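Local coordinates for protein S12 family peptidase (Streptomyces sp. 82F2, PDB 3WWX) that acts as a D-stereospecific amidohydrolase of the S12 peptidase family, probably a secreted serine enzyme that cleaves amide bonds, at residues T61-L66 with V164-V169. Sequence-based numbering, arbitrary orientation.
Sequences TVLLQL and VLAGMV
Helix-on-helix packing inside the beta-lactamase fold of this S12 peptidase joins helix 55-68 to helix 160-174, with L63 carrying the first helix's side of the contact. Its two methyl groups divide between residues three apart, about one turn, on helix 160-174: CD1 reaches A166 CB at 3.8 Å, and CD2 meets V169 CG1 at 3.9 Å. CD1 also lies 3.8 Å from A166 O, so it touches a backbone carbonyl oxygen as well as the alanine methyl. L63 points toward helix 160-174, and with CG anti to its carbonyl carbon (chi1 -81°) both methyls reach that helix. The side chains of L63 and V169 cross at about a right angle, and V169 offers a single methyl, CG1. The nearest alpha carbons, L63 CA and A166 CA, are 7.9 Å apart; the side-chain contacts are all apolar, the interface buries 122 Å² in all, and its three touching residues are buried. Further along helix 160-174, I170 touches both V62 and L63, while V173 and T174 meet L66. Helix 178-187 packs against V62 through A181 and V182, and I72, in a loop, touches V169.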
loop_
_atom_site.group_PDB
_atom_site.type_symbol
_atom_site.label_atom_id
_atom_site.label_comp_id
_atom_site.label_asym_id
_atom_site.label_seq_id
_atom_site.Cartn_x
_atom_site.Cartn_y
_atom_site.Cartn_z
ATOM N N THR A 61 5.430 1.462 -9.524
ATOM C CA THR A 61 5.463 2.458 -10.600
ATOM C C THR A 61 6.902 2.825 -10.944
ATOM O O THR A 61 7.262 2.909 -12.109
ATOM C CB THR A 61 4.665 3.715 -10.216
ATOM O OG1 THR A 61 3.286 3.365 -10.046
ATOM C CG2 THR A 61 4.741 4.787 -11.318
ATOM N N VAL A 62 7.732 3.016 -9.939
ATOM C CA VAL A 62 9.136 3.353 -10.192
ATOM C C VAL A 62 9.814 2.240 -10.973
ATOM O O VAL A 62 10.522 2.499 -11.947
ATOM C CB VAL A 62 9.886 3.624 -8.887
ATOM C CG1 VAL A 62 11.390 3.714 -9.129
ATOM C CG2 VAL A 62 9.365 4.886 -8.246
ATOM N N LEU A 63 9.614 0.985 -10.575
ATOM C CA LEU A 63 10.271 -0.113 -11.275
ATOM C C LEU A 63 9.776 -0.234 -12.698
ATOM O O LEU A 63 10.549 -0.574 -13.593
ATOM C CB LEU A 63 10.089 -1.431 -10.538
ATOM C CG LEU A 63 11.090 -1.550 -9.404
ATOM C CD1 LEU A 63 10.617 -2.587 -8.420
ATOM C CD2 LEU A 63 12.476 -1.920 -9.942
ATOM N N LEU A 64 8.495 0.031 -12.925
ATOM C CA LEU A 64 7.985 0.013 -14.296
ATOM C C LEU A 64 8.555 1.149 -15.144
ATOM O O LEU A 64 8.823 0.946 -16.334
ATOM C CB LEU A 64 6.450 -0.000 -14.274
ATOM C CG LEU A 64 5.877 -1.371 -13.896
ATOM C CD1 LEU A 64 4.469 -1.244 -13.326
ATOM C CD2 LEU A 64 5.869 -2.296 -15.114
ATOM N N GLN A 65 8.759 2.316 -14.560
ATOM C CA GLN A 65 9.462 3.376 -15.270
ATOM C C GLN A 65 10.886 2.964 -15.594
ATOM O O GLN A 65 11.355 3.192 -16.713
ATOM C CB GLN A 65 9.467 4.673 -14.480
ATOM C CG GLN A 65 8.107 5.346 -14.344
ATOM C CD GLN A 65 8.232 6.749 -13.821
ATOM O OE1 GLN A 65 9.283 7.150 -13.318
ATOM N NE2 GLN A 65 7.162 7.532 -13.952
ATOM N N LEU A 66 11.588 2.374 -14.637
ATOM C CA LEU A 66 12.972 1.980 -14.887
ATOM C C LEU A 66 13.050 0.951 -16.009
ATOM O O LEU A 66 13.970 0.993 -16.830
ATOM C CB LEU A 66 13.636 1.456 -13.605
ATOM C CG LEU A 66 13.818 2.490 -12.494
ATOM C CD1 LEU A 66 14.201 1.783 -11.202
ATOM C CD2 LEU A 66 14.869 3.542 -12.884
ATOM N N VAL A 164 9.928 -4.806 0.124
ATOM C CA VAL A 164 11.234 -4.409 0.639
ATOM C C VAL A 164 12.344 -4.791 -0.361
ATOM O O VAL A 164 13.221 -3.972 -0.660
ATOM C CB VAL A 164 11.476 -4.994 2.038
ATOM C CG1 VAL A 164 12.871 -4.658 2.534
ATOM C CG2 VAL A 164 10.425 -4.452 2.997
ATOM N N LEU A 165 12.306 -6.009 -0.882
ATOM C CA LEU A 165 13.228 -6.423 -1.944
ATOM C C LEU A 165 13.093 -5.515 -3.169
ATOM O O LEU A 165 14.096 -5.086 -3.738
ATOM C CB LEU A 165 12.961 -7.878 -2.316
ATOM C CG LEU A 165 13.402 -8.865 -1.233
ATOM C CD1 LEU A 165 12.797 -10.206 -1.452
ATOM C CD2 LEU A 165 14.936 -8.943 -1.169
ATOM N N ALA A 166 11.865 -5.193 -3.573
ATOM C CA ALA A 166 11.676 -4.337 -4.741
ATOM C C ALA A 166 12.355 -2.977 -4.530
ATOM O O ALA A 166 12.972 -2.423 -5.452
ATOM C CB ALA A 166 10.207 -4.174 -5.028
ATOM N N GLY A 167 12.251 -2.414 -3.330
ATOM C CA GLY A 167 12.943 -1.189 -3.000
ATOM C C GLY A 167 14.450 -1.341 -3.127
ATOM O O GLY A 167 15.140 -0.437 -3.594
ATOM N N MET A 168 14.970 -2.471 -2.679
ATOM C CA MET A 168 16.404 -2.722 -2.783
ATOM C C MET A 168 16.834 -2.792 -4.255
ATOM O O MET A 168 17.936 -2.326 -4.602
ATOM C CB MET A 168 16.769 -4.004 -2.032
ATOM C CG MET A 168 16.627 -3.843 -0.544
ATOM S SD MET A 168 16.676 -5.404 0.371
ATOM C CE MET A 168 18.352 -5.879 0.102
ATOM N N VAL A 169 15.980 -3.331 -5.114
ATOM C CA VAL A 169 16.289 -3.403 -6.554
ATOM C C VAL A 169 16.352 -1.987 -7.110
ATOM O O VAL A 169 17.248 -1.654 -7.890
ATOM C CB VAL A 169 15.268 -4.249 -7.317
ATOM C CG1 VAL A 169 15.491 -4.158 -8.827
ATOM C CG2 VAL A 169 15.310 -5.690 -6.853
#